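Polyprenyl synthetase (Zymomonas mobilis subsp. mobilis, PDB 4KKM) probably catalyses the magnesium-dependent head-to-tail condensation of isoprenyl diphosphates into longer trans-prenyl diphosphates such as farnesyl diphosphate. Local coordinates at residues C214-A219 against R231-A236; I38-A43 against D86-L91; A182-A187 against T200-L205; M60-I65 against G121-H126. All blocks are in the same frame, centred on the assembly; numbering follows the deposited sequence.

Contact 1: C214-A219 against R231-A236; sequences CLEAGA and RLKAYA
Tyr235 holds its ring carbon CG anti to the backbone N (chi1 165°), which brings ring atom CD1 to Leu215, while a bend in the chain of Lys233 at chi3 (82°) turns its ammonium group toward Glu216. Tyr235 and Lys233 belong to helix 226-253, which packs against helix 208-221 as an antiparallel hairpin of the all-alpha isoprenoid synthase fold; the two segments run at 162° with their axes 8.2 Å apart. Leu215 is the residue of its helix that the other segment covers most. Leu215 CD1 meets Tyr235 CD1 at 3.6 Å, the two side chains crossing nearly at right angles, and Leu215 CG rests on Ala236 CB at 3.8 Å. Leu215 CG also presses against the backbone, 3.3 Å from Leu232 O. One turn along, Leu232 answers with its CD1 on Ala219 CB at 3.8 Å. Helix 71-80 closes over this apolar seam through Thr79, which touches both leucines. Tyr235 carries its hydroxyl beyond the hairpin, to a hydrogen bond with Leu308 O. At the more exposed margin a salt bridge joins the two helices: Lys233 NZ lies 3.1 Å from Glu216 OE1, coming from above the plane of the carboxylate.

Contact 2: I38-A43 against D86-L91; sequences IDRLFA and DREAAL
Arg40 and Glu88 approach from opposite directions and meet end-on, with guanidinium and carboxylate planes only 19° apart. NH1 of Arg40 gives a nearly straight bond (171°) to Glu88 OE2 at 3.1 Å, and Arg40 NH2 reaches Glu88 OE1 at 3.2 Å; both oxygens accept through their syn lone pairs, so the paired bonds hold the two flat groups close to one plane. A bend at chi2 (77°) brings the carboxylate of Glu88 back to the arginine. Beneath this bridge Leu41 and Glu88 slide past each other, Leu41 CD2 lying 3.4 Å from Glu88 OE2. Helix 24-45 here passes the first turn of helix 87-109, one of the long helices of the isoprenoid synthase bundle, and Asp86 caps that turn by accepting from Ala89 N at 2.8 Å. An alanine in place of Glu88 would probably leave the guanidinium of Arg40 with Asp37 as its carboxylate partner and freer to turn. Deeper in, Leu41 and Leu91 cross at about a right angle, with Leu41 CD1 3.7 Å from Leu91 CB. Ile38 sends its CD1 to Leu91 O at 3.7 Å, and Val77 of helix 71-80 packs on Leu91.

Contact 3: A182-A187 against T200-L205; sequences AIDLAA and TRLQQL
Ile183 and Leu202 form the close-packed middle of this contact, sliding past each other in opposite directions so that Ile183 CG2 rests 3.8 Å from Leu202 CB. Their CA atoms, 6.0 Å apart, mark the nearest approach of the two backbones. Leu202 has its CG anti to the backbone N (chi1 162°), and from there its two methyls lie along the side chain of Asp184: Leu202 CD1 lies 3.9 Å from Asp184 CB, and Leu202 CD2 lies 3.7 Å from Asp184 OD1. That aspartate belongs to the GQxxD sequence characteristic of the family. Its carboxylate makes a salt bridge with Lys271 and lies about 4 Å from the bound calcium ion, so Leu202 packs against an aspartate close to the metal, which Asp108 and Asp114 bind. The other flank is looser. Ile183 CD1 touches Leu205 CD1 at 3.9 Å and the aliphatic Arg201 CD at 4.0 Å, each pair crossing at about a right angle, while the guanidinium of Arg201, at the exposed margin, has a long and weak ion pair with Asp51 of the second subunit. Arg53 of that subunit packs on both Ile183 and Leu205, so the dimer partner covers part of this flank. The helix axes are 9.6 Å apart and their directions 140° apart. Phe194, in the loop between helix 177-188 and helix 196-206, lies against Ile183, and behind the second of these helices Gln203 packs on Leu241 and Gln244 of helix 226-253.

Contact 4: M60-I65 against G121-H126; sequences MRYAAI and GKPTVH
Ala63 and Val125 bring the backbones closest, their CA atoms 6.7 Å apart, where the last turn of helix 54-64 gives way at Ile65 and faces an extended piece of chain at 122-123 that leads into helix 125-128. Tyr62 and Lys122 do most of the holding, sliding past each other in opposite directions. The lysine chain is fully extended and runs over one face of the ring: Lys122 CE lies 3.9 Å from the Tyr62 ring centroid in a CH-pi contact, and Lys122 NZ stands 4.8 Å from that centroid, only 2° off the ring normal, in a cation-pi interaction. Lys122 NZ ends at carbonyls at and just beyond the C-terminal end of the helix, donating to Tyr62 O at 2.7 Å and weakly to Ile65 O at 3.2 Å, where the helix dipole would favour its charge. The short, weakly bonded strand at about 122-123 pairs antiparallel with 118-119, just after the first aspartate-rich motif, whose Asp108 and Asp114 bind calcium. The phenol reaches this strand edge-on: Tyr62 OH gives a short hydrogen bond of 2.5 Å to Pro123 O, tilted 21° from the carbonyl plane. A leucine replacing Tyr62 would probably leave Pro123 O without this donor and deprive the Lys122 chain of the aromatic face it lies on. Farther along, Val125 CG2 fills the angle between Tyr62 CD2 at 4.0 Å and Ala63 CB at 3.8 Å, and Ile106 of helix 87-109 touches both Ala63 and Val125. Thr124, between proline and valine, turns its OG1 instead to Asp116 O.

In the fold
Contacts 1 and 2 are the more buried pair, each an apolar helix seam with one salt bridge at its margin, single in contact 1 and two-pronged in contact 2. Contacts 3 and 4 are only partly buried and lie nearer the calcium site; contact 3 is held across its segments by apolar packing, whereas contact 4 rests on backbone carbonyls and an aromatic face. Contacts 2 and 4 touch directly, helix 24-45 lying against the end of helix 54-64, with Ala43 O 3.0 Å from Arg61 NH1 in a probable hydrogen bond. Contacts 1 and 3 use successive helices, 196-206 and 208-221, while contact 3 alone packs extensively against the second subunit.

Contact 1: C214-A219 against R231-A236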
loop_
_atom_site.group_PDB
_atom_site.type_symbol
_atom_site.label_atom_id
_atom_site.label_comp_id
_atom_site.label_asym_id
_atom_site.label_seq_id
_atom_site.Cartn_x
_atom_site.Cartn_y
_atom_site.Cartn_z
ATOM N N CYS B 214 12.879 -8.723 5.741
ATOM C CA CYS B 214 14.267 -8.409 5.410
ATOM C C CYS B 214 15.117 -9.667 5.255
ATOM O O CYS B 214 15.909 -9.778 4.313
ATOM C CB CYS B 214 14.884 -7.497 6.471
ATOM S SG CYS B 214 14.169 -5.841 6.525
ATOM N N LEU B 215 14.947 -10.606 6.180
ATOM C CA LEU B 215 15.716 -11.853 6.180
ATOM C C LEU B 215 15.212 -12.793 5.092
ATOM O O LEU B 215 15.999 -13.417 4.375
ATOM C CB LEU B 215 15.644 -12.539 7.553
ATOM C CG LEU B 215 16.720 -12.140 8.579
ATOM C CD1 LEU B 215 18.101 -12.643 8.162
ATOM C CD2 LEU B 215 16.744 -10.621 8.810
ATOM N N GLU B 216 13.893 -12.881 4.958
ATOM C CA GLU B 216 13.312 -13.767 3.960
ATOM C C GLU B 216 13.648 -13.281 2.551
ATOM O O GLU B 216 13.864 -14.083 1.643
ATOM C CB GLU B 216 11.799 -13.908 4.152
ATOM C CG GLU B 216 11.159 -14.912 3.196
ATOM C CD GLU B 216 9.684 -15.170 3.482
ATOM O OE1 GLU B 216 9.092 -14.457 4.324
ATOM O OE2 GLU B 216 9.117 -16.097 2.862
ATOM N N ALA B 217 13.719 -11.963 2.384
ATOM C CA ALA B 217 14.058 -11.379 1.089
ATOM C C ALA B 217 15.442 -11.825 0.625
ATOM O O ALA B 217 15.658 -12.090 -0.560
ATOM C CB ALA B 217 13.975 -9.856 1.151
ATOM N N GLY B 218 16.378 -11.915 1.563
ATOM C CA GLY B 218 17.717 -12.390 1.254
ATOM C C GLY B 218 17.702 -13.817 0.746
ATOM O O GLY B 218 18.370 -14.151 -0.235
ATOM N N ALA B 219 16.923 -14.661 1.416
ATOM C CA ALA B 219 16.767 -16.053 1.010
ATOM C C ALA B 219 16.117 -16.155 -0.365
ATOM O O ALA B 219 16.523 -16.966 -1.192
ATOM C CB ALA B 219 15.949 -16.814 2.041
ATOM N N ARG B 231 15.870 -20.758 8.851
ATOM C CA ARG B 231 16.936 -20.274 9.722
ATOM C C ARG B 231 16.995 -18.745 9.732
ATOM O O ARG B 231 17.120 -18.123 10.792
ATOM C CB ARG B 231 18.288 -20.831 9.283
ATOM C CG ARG B 231 18.518 -22.287 9.640
ATOM C CD ARG B 231 19.872 -22.744 9.130
ATOM N NE ARG B 231 20.221 -24.068 9.634
ATOM C CZ ARG B 231 20.823 -24.290 10.799
ATOM N NH1 ARG B 231 21.151 -23.276 11.590
ATOM N NH2 ARG B 231 21.102 -25.530 11.168
ATOM N N LEU B 232 16.912 -18.150 8.548
ATOM C CA LEU B 232 16.939 -16.695 8.427
ATOM C C LEU B 232 15.710 -16.046 9.070
ATOM O O LEU B 232 15.829 -15.045 9.771
ATOM C CB LEU B 232 17.077 -16.279 6.957
ATOM C CG LEU B 232 18.397 -16.742 6.329
ATOM C CD1 LEU B 232 18.499 -16.340 4.863
ATOM C CD2 LEU B 232 19.568 -16.196 7.123
ATOM N N LYS B 233 14.531 -16.612 8.846
ATOM C CA LYS B 233 13.336 -16.059 9.485
ATOM C C LYS B 233 13.391 -16.220 11.007
ATOM O O LYS B 233 12.888 -15.376 11.750
ATOM C CB LYS B 233 12.055 -16.666 8.901
ATOM C CG LYS B 233 11.798 -16.260 7.450
ATOM C CD LYS B 233 10.387 -16.612 6.998
ATOM C CE LYS B 233 9.380 -15.553 7.444
ATOM N NZ LYS B 233 8.020 -15.820 6.894
ATOM N N ALA B 234 14.021 -17.295 11.466
ATOM C CA ALA B 234 14.202 -17.517 12.897
ATOM C C ALA B 234 15.139 -16.467 13.504
ATOM O O ALA B 234 14.936 -16.018 14.633
ATOM C CB ALA B 234 14.739 -18.931 13.155
ATOM N N TYR B 235 16.174 -16.092 12.758
ATOM C CA TYR B 235 17.066 -15.018 13.188
ATOM C C TYR B 235 16.277 -13.724 13.350
ATOM O O TYR B 235 16.436 -13.012 14.343
ATOM C CB TYR B 235 18.205 -14.825 12.182
ATOM C CG TYR B 235 18.985 -13.523 12.318
ATOM C CD1 TYR B 235 18.510 -12.339 11.753
ATOM C CD2 TYR B 235 20.214 -13.487 12.978
ATOM C CE1 TYR B 235 19.217 -11.152 11.857
ATOM C CE2 TYR B 235 20.933 -12.293 13.091
ATOM C CZ TYR B 235 20.425 -11.129 12.522
ATOM O OH TYR B 235 21.118 -9.937 12.613
ATOM N N ALA B 236 15.443 -13.416 12.360
ATOM C CA ALA B 236 14.638 -12.199 12.399
ATOM C C ALA B 236 13.697 -12.214 13.586
ATOM O O ALA B 236 13.485 -11.193 14.240
ATOM C CB ALA B 236 13.836 -12.038 11.116
#

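Contact 2: I38-A43 against D86-L91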
loop_
_atom_site.group_PDB
_atom_site.type_symbol
_atom_site.label_atom_id
_atom_site.label_comp_id
_atom_site.label_asym_id
_atom_site.label_seq_id
_atom_site.Cartn_x
_atom_site.Cartn_y
_atom_site.Cartn_z
ATOM N N ILE B 38 20.864 4.449 0.261
ATOM C CA ILE B 38 19.411 4.543 0.392
ATOM C C ILE B 38 18.956 5.976 0.144
ATOM O O ILE B 38 17.936 6.192 -0.500
ATOM C CB ILE B 38 18.914 4.003 1.760
ATOM C CG1 ILE B 38 19.125 2.488 1.823
ATOM C CG2 ILE B 38 17.426 4.333 1.990
ATOM C CD1 ILE B 38 18.364 1.717 0.746
ATOM N N ASP B 39 19.732 6.956 0.617
ATOM C CA ASP B 39 19.435 8.365 0.314
ATOM C C ASP B 39 19.497 8.660 -1.187
ATOM O O ASP B 39 18.614 9.332 -1.735
ATOM C CB ASP B 39 20.368 9.320 1.069
ATOM C CG ASP B 39 19.902 9.599 2.489
ATOM O OD1 ASP B 39 18.772 9.209 2.852
ATOM O OD2 ASP B 39 20.666 10.224 3.249
ATOM N N ARG B 40 20.543 8.167 -1.843
ATOM C CA ARG B 40 20.674 8.304 -3.289
ATOM C C ARG B 40 19.486 7.683 -4.017
ATOM O O ARG B 40 18.921 8.279 -4.934
ATOM C CB ARG B 40 21.966 7.650 -3.789
ATOM C CG ARG B 40 21.948 7.370 -5.293
ATOM C CD ARG B 40 23.256 6.777 -5.803
ATOM N NE ARG B 40 23.564 5.488 -5.184
ATOM C CZ ARG B 40 23.102 4.318 -5.612
ATOM N NH1 ARG B 40 22.301 4.261 -6.668
ATOM N NH2 ARG B 40 23.440 3.203 -4.983
ATOM N N LEU B 41 19.113 6.478 -3.604
ATOM C CA LEU B 41 18.061 5.738 -4.286
ATOM C C LEU B 41 16.685 6.404 -4.141
ATOM O O LEU B 41 15.921 6.484 -5.106
ATOM C CB LEU B 41 18.039 4.281 -3.799
ATOM C CG LEU B 41 19.259 3.461 -4.229
ATOM C CD1 LEU B 41 19.307 2.120 -3.503
ATOM C CD2 LEU B 41 19.257 3.257 -5.736
ATOM N N PHE B 42 16.373 6.884 -2.940
ATOM C CA PHE B 42 15.106 7.576 -2.723
ATOM C C PHE B 42 15.051 8.869 -3.530
ATOM O O PHE B 42 14.023 9.195 -4.124
ATOM C CB PHE B 42 14.882 7.878 -1.237
ATOM C CG PHE B 42 14.086 6.826 -0.507
ATOM C CD1 PHE B 42 12.803 6.500 -0.914
ATOM C CD2 PHE B 42 14.620 6.179 0.595
ATOM C CE1 PHE B 42 12.065 5.541 -0.233
ATOM C CE2 PHE B 42 13.889 5.226 1.281
ATOM C CZ PHE B 42 12.611 4.904 0.863
ATOM N N ALA B 43 16.165 9.597 -3.553
ATOM C CA ALA B 43 16.238 10.864 -4.275
ATOM C C ALA B 43 15.953 10.652 -5.754
ATOM O O ALA B 43 15.235 11.433 -6.374
ATOM C CB ALA B 43 17.611 11.511 -4.087
ATOM N N ASP B 86 23.261 -9.559 -6.495
ATOM C CA ASP B 86 23.663 -8.253 -7.009
ATOM C C ASP B 86 23.423 -7.185 -5.953
ATOM O O ASP B 86 22.314 -7.055 -5.431
ATOM C CB ASP B 86 22.866 -7.928 -8.272
ATOM C CG ASP B 86 23.201 -6.563 -8.838
ATOM O OD1 ASP B 86 22.593 -5.566 -8.393
ATOM O OD2 ASP B 86 24.064 -6.487 -9.737
ATOM N N ARG B 87 24.469 -6.428 -5.633
ATOM C CA ARG B 87 24.411 -5.478 -4.522
ATOM C C ARG B 87 23.415 -4.341 -4.731
ATOM O O ARG B 87 22.730 -3.936 -3.794
ATOM C CB ARG B 87 25.802 -4.918 -4.212
ATOM C CG ARG B 87 26.691 -5.886 -3.450
ATOM C CD ARG B 87 28.107 -5.352 -3.323
ATOM N NE ARG B 87 28.981 -6.276 -2.604
ATOM C CZ ARG B 87 29.555 -7.341 -3.154
ATOM N NH1 ARG B 87 29.340 -7.624 -4.432
ATOM N NH2 ARG B 87 30.339 -8.127 -2.429
ATOM N N GLU B 88 23.334 -3.820 -5.951
ATOM C CA GLU B 88 22.392 -2.740 -6.228
ATOM C C GLU B 88 20.947 -3.234 -6.132
ATOM O O GLU B 88 20.070 -2.529 -5.634
ATOM C CB GLU B 88 22.671 -2.106 -7.599
ATOM C CG GLU B 88 21.762 -0.922 -7.953
ATOM C CD GLU B 88 22.141 0.381 -7.245
ATOM O OE1 GLU B 88 23.045 0.372 -6.383
ATOM O OE2 GLU B 88 21.530 1.425 -7.560
ATOM N N ALA B 89 20.706 -4.450 -6.611
ATOM C CA ALA B 89 19.385 -5.057 -6.511
ATOM C C ALA B 89 18.980 -5.214 -5.046
ATOM O O ALA B 89 17.862 -4.863 -4.666
ATOM C CB ALA B 89 19.370 -6.399 -7.208
ATOM N N ALA B 90 19.894 -5.745 -4.233
ATOM C CA ALA B 90 19.666 -5.866 -2.792
ATOM C C ALA B 90 19.308 -4.516 -2.173
ATOM O O ALA B 90 18.372 -4.414 -1.377
ATOM C CB ALA B 90 20.896 -6.463 -2.104
ATOM N N LEU B 91 20.043 -3.477 -2.558
ATOM C CA LEU B 91 19.755 -2.132 -2.071
ATOM C C LEU B 91 18.357 -1.646 -2.465
ATOM O O LEU B 91 17.689 -0.968 -1.683
ATOM C CB LEU B 91 20.817 -1.141 -2.557
ATOM C CG LEU B 91 22.148 -1.150 -1.796
ATOM C CD1 LEU B 91 23.215 -0.393 -2.585
ATOM C CD2 LEU B 91 21.962 -0.553 -0.407
#

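Contact 3: A182-A187 against T200-L205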
loop_
_atom_site.group_PDB
_atom_site.type_symbol
_atom_site.label_atom_id
_atom_site.label_comp_id
_atom_site.label_asym_id
_atom_site.label_seq_id
_atom_site.Cartn_x
_atom_site.Cartn_y
_atom_site.Cartn_z
ATOM N N ALA B 182 -2.444 -2.118 15.086
ATOM C CA ALA B 182 -3.809 -2.198 15.600
ATOM C C ALA B 182 -3.848 -2.763 17.014
ATOM O O ALA B 182 -4.595 -2.269 17.851
ATOM C CB ALA B 182 -4.686 -3.033 14.677
ATOM N N ILE B 183 -3.066 -3.811 17.272
ATOM C CA ILE B 183 -3.009 -4.389 18.615
ATOM C C ILE B 183 -2.479 -3.353 19.604
ATOM O O ILE B 183 -2.991 -3.222 20.716
ATOM C CB ILE B 183 -2.145 -5.669 18.670
ATOM C CG1 ILE B 183 -2.767 -6.756 17.796
ATOM C CG2 ILE B 183 -2.012 -6.170 20.111
ATOM C CD1 ILE B 183 -1.933 -8.012 17.688
ATOM N N ASP B 184 -1.477 -2.590 19.180
ATOM C CA ASP B 184 -0.916 -1.546 20.031
ATOM C C ASP B 184 -1.970 -0.479 20.325
ATOM O O ASP B 184 -2.151 -0.058 21.471
ATOM C CB ASP B 184 0.309 -0.913 19.367
ATOM C CG ASP B 184 1.336 -0.429 20.374
ATOM O OD1 ASP B 184 1.283 -0.864 21.545
ATOM O OD2 ASP B 184 2.207 0.378 19.986
ATOM N N LEU B 185 -2.677 -0.053 19.285
ATOM C CA LEU B 185 -3.776 0.900 19.454
ATOM C C LEU B 185 -4.854 0.364 20.403
ATOM O O LEU B 185 -5.380 1.100 21.246
ATOM C CB LEU B 185 -4.382 1.241 18.090
ATOM C CG LEU B 185 -5.620 2.143 18.079
ATOM C CD1 LEU B 185 -5.278 3.522 18.604
ATOM C CD2 LEU B 185 -6.200 2.233 16.671
ATOM N N ALA B 186 -5.175 -0.920 20.274
ATOM C CA ALA B 186 -6.139 -1.547 21.171
ATOM C C ALA B 186 -5.658 -1.516 22.624
ATOM O O ALA B 186 -6.442 -1.282 23.542
ATOM C CB ALA B 186 -6.411 -2.974 20.739
ATOM N N ALA B 187 -4.365 -1.748 22.827
ATOM C CA ALA B 187 -3.791 -1.711 24.171
ATOM C C ALA B 187 -3.906 -0.317 24.771
ATOM O O ALA B 187 -4.221 -0.155 25.951
ATOM C CB ALA B 187 -2.324 -2.151 24.138
ATOM N N THR B 200 3.471 -10.465 22.937
ATOM C CA THR B 200 4.391 -11.217 22.102
ATOM C C THR B 200 3.875 -11.207 20.665
ATOM O O THR B 200 4.634 -10.949 19.731
ATOM C CB THR B 200 4.593 -12.656 22.618
ATOM O OG1 THR B 200 5.199 -12.611 23.918
ATOM C CG2 THR B 200 5.504 -13.436 21.680
ATOM N N ARG B 201 2.582 -11.472 20.488
ATOM C CA ARG B 201 1.991 -11.389 19.156
ATOM C C ARG B 201 2.089 -9.967 18.639
ATOM O O ARG B 201 2.342 -9.745 17.457
ATOM C CB ARG B 201 0.523 -11.822 19.147
ATOM C CG ARG B 201 -0.075 -11.864 17.735
ATOM C CD ARG B 201 -1.596 -11.973 17.737
ATOM N NE ARG B 201 -2.081 -13.276 18.191
ATOM C CZ ARG B 201 -2.142 -14.363 17.427
ATOM N NH1 ARG B 201 -1.729 -14.313 16.166
ATOM N NH2 ARG B 201 -2.604 -15.504 17.924
ATOM N N LEU B 202 1.868 -9.002 19.527
ATOM C CA LEU B 202 2.005 -7.593 19.163
ATOM C C LEU B 202 3.373 -7.298 18.534
ATOM O O LEU B 202 3.451 -6.711 17.447
ATOM C CB LEU B 202 1.754 -6.704 20.383
ATOM C CG LEU B 202 2.209 -5.240 20.422
ATOM C CD1 LEU B 202 1.792 -4.475 19.198
ATOM C CD2 LEU B 202 1.633 -4.569 21.669
ATOM N N GLN B 203 4.445 -7.708 19.208
ATOM C CA GLN B 203 5.791 -7.497 18.671
ATOM C C GLN B 203 5.995 -8.226 17.349
ATOM O O GLN B 203 6.511 -7.644 16.399
ATOM C CB GLN B 203 6.868 -7.931 19.674
ATOM C CG GLN B 203 8.307 -7.728 19.180
ATOM C CD GLN B 203 8.808 -8.866 18.296
ATOM O OE1 GLN B 203 8.641 -10.041 18.625
ATOM N NE2 GLN B 203 9.411 -8.515 17.159
ATOM N N GLN B 204 5.617 -9.503 17.303
ATOM C CA GLN B 204 5.780 -10.310 16.088
ATOM C C GLN B 204 5.199 -9.606 14.861
ATOM O O GLN B 204 5.771 -9.656 13.768
ATOM C CB GLN B 204 5.116 -11.678 16.246
ATOM C CG GLN B 204 5.803 -12.619 17.222
ATOM C CD GLN B 204 4.959 -13.850 17.535
ATOM O OE1 GLN B 204 3.755 -13.884 17.252
ATOM N NE2 GLN B 204 5.590 -14.868 18.118
ATOM N N LEU B 205 4.064 -8.943 15.050
ATOM C CA LEU B 205 3.415 -8.239 13.951
ATOM C C LEU B 205 3.943 -6.817 13.747
ATOM O O LEU B 205 4.287 -6.432 12.625
ATOM C CB LEU B 205 1.895 -8.204 14.150
ATOM C CG LEU B 205 1.163 -9.548 14.183
ATOM C CD1 LEU B 205 -0.332 -9.335 14.382
ATOM C CD2 LEU B 205 1.438 -10.349 12.915
#

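Contact 4: M60-I65 against G121-H126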
loop_
_atom_site.group_PDB
_atom_site.type_symbol
_atom_site.label_atom_id
_atom_site.label_comp_id
_atom_site.label_asym_id
_atom_site.label_seq_id
_atom_site.Cartn_x
_atom_site.Cartn_y
_atom_site.Cartn_z
ATOM N N MET B 60 7.097 13.250 0.722
ATOM C CA MET B 60 7.653 11.903 0.626
ATOM C C MET B 60 9.171 11.948 0.781
ATOM O O MET B 60 9.759 11.135 1.497
ATOM C CB MET B 60 7.269 11.246 -0.705
ATOM C CG MET B 60 5.771 10.956 -0.858
ATOM S SD MET B 60 5.308 10.474 -2.537
ATOM C CE MET B 60 5.893 8.764 -2.586
ATOM N N ARG B 61 9.799 12.910 0.114
ATOM C CA ARG B 61 11.249 13.046 0.180
ATOM C C ARG B 61 11.701 13.438 1.581
ATOM O O ARG B 61 12.691 12.919 2.097
ATOM C CB ARG B 61 11.736 14.079 -0.845
ATOM C CG ARG B 61 11.633 13.606 -2.290
ATOM C CD ARG B 61 11.878 14.739 -3.285
ATOM N NE ARG B 61 13.252 15.232 -3.225
ATOM C CZ ARG B 61 14.261 14.743 -3.941
ATOM N NH1 ARG B 61 14.062 13.741 -4.788
ATOM N NH2 ARG B 61 15.480 15.255 -3.806
ATOM N N TYR B 62 10.976 14.374 2.186
ATOM C CA TYR B 62 11.294 14.813 3.538
ATOM C C TYR B 62 11.293 13.642 4.518
ATOM O O TYR B 62 12.164 13.542 5.386
ATOM C CB TYR B 62 10.299 15.878 3.997
ATOM C CG TYR B 62 10.515 16.322 5.422
ATOM C CD1 TYR B 62 11.479 17.277 5.733
ATOM C CD2 TYR B 62 9.756 15.795 6.456
ATOM C CE1 TYR B 62 11.678 17.687 7.034
ATOM C CE2 TYR B 62 9.952 16.195 7.756
ATOM C CZ TYR B 62 10.910 17.143 8.040
ATOM O OH TYR B 62 11.104 17.543 9.338
ATOM N N ALA B 63 10.313 12.758 4.379
ATOM C CA ALA B 63 10.185 11.612 5.277
ATOM C C ALA B 63 11.222 10.542 4.979
ATOM O O ALA B 63 11.815 9.978 5.897
ATOM C CB ALA B 63 8.789 11.009 5.161
ATOM N N ALA B 64 11.426 10.260 3.694
ATOM C CA ALA B 64 12.255 9.128 3.270
ATOM C C ALA B 64 13.756 9.411 3.223
ATOM O O ALA B 64 14.566 8.506 3.433
ATOM C CB ALA B 64 11.783 8.609 1.919
ATOM N N ILE B 65 14.122 10.657 2.936
ATOM C CA ILE B 65 15.526 11.015 2.752
ATOM C C ILE B 65 16.138 11.624 4.005
ATOM O O ILE B 65 15.513 12.447 4.675
ATOM C CB ILE B 65 15.711 11.995 1.569
ATOM C CG1 ILE B 65 15.263 11.342 0.261
ATOM C CG2 ILE B 65 17.163 12.458 1.463
ATOM C CD1 ILE B 65 15.332 12.281 -0.932
ATOM N N GLY B 121 14.968 14.781 16.543
ATOM C CA GLY B 121 15.334 16.144 16.187
ATOM C C GLY B 121 14.625 16.655 14.946
ATOM O O GLY B 121 14.670 17.845 14.627
ATOM N N LYS B 122 13.956 15.743 14.253
ATOM C CA LYS B 122 13.320 16.036 12.979
ATOM C C LYS B 122 11.815 16.201 13.164
ATOM O O LYS B 122 11.143 15.269 13.612
ATOM C CB LYS B 122 13.613 14.891 12.008
ATOM C CG LYS B 122 13.126 15.089 10.586
ATOM C CD LYS B 122 13.676 13.982 9.701
ATOM C CE LYS B 122 13.227 14.138 8.264
ATOM N NZ LYS B 122 13.892 13.152 7.364
ATOM N N PRO B 123 11.282 17.393 12.837
ATOM C CA PRO B 123 9.830 17.557 12.939
ATOM C C PRO B 123 9.123 16.578 12.011
ATOM O O PRO B 123 9.610 16.281 10.919
ATOM C CB PRO B 123 9.596 19.009 12.497
ATOM C CG PRO B 123 10.827 19.409 11.765
ATOM C CD PRO B 123 11.949 18.625 12.384
ATOM N N THR B 124 7.992 16.059 12.464
ATOM C CA THR B 124 7.254 15.073 11.693
ATOM C C THR B 124 6.585 15.702 10.474
ATOM O O THR B 124 6.475 16.925 10.374
ATOM C CB THR B 124 6.213 14.375 12.569
ATOM O OG1 THR B 124 5.388 15.366 13.198
ATOM C CG2 THR B 124 6.911 13.539 13.644
ATOM N N VAL B 125 6.142 14.858 9.549
ATOM C CA VAL B 125 5.568 15.333 8.293
ATOM C C VAL B 125 4.344 16.226 8.510
ATOM O O VAL B 125 4.223 17.284 7.887
ATOM C CB VAL B 125 5.227 14.157 7.352
ATOM C CG1 VAL B 125 4.433 14.642 6.123
ATOM C CG2 VAL B 125 6.507 13.446 6.943
ATOM N N HIS B 126 3.450 15.821 9.408
ATOM C CA HIS B 126 2.242 16.604 9.647
ATOM C C HIS B 126 2.566 17.969 10.256
ATOM O O HIS B 126 1.780 18.904 10.145
ATOM C CB HIS B 126 1.215 15.836 10.493
ATOM C CG HIS B 126 1.649 15.576 11.901
ATOM N ND1 HIS B 126 1.173 16.299 12.977
ATOM C CD2 HIS B 126 2.506 14.662 12.418
ATOM C CE1 HIS B 126 1.720 15.848 14.087
ATOM N NE2 HIS B 126 2.535 14.853 13.777
#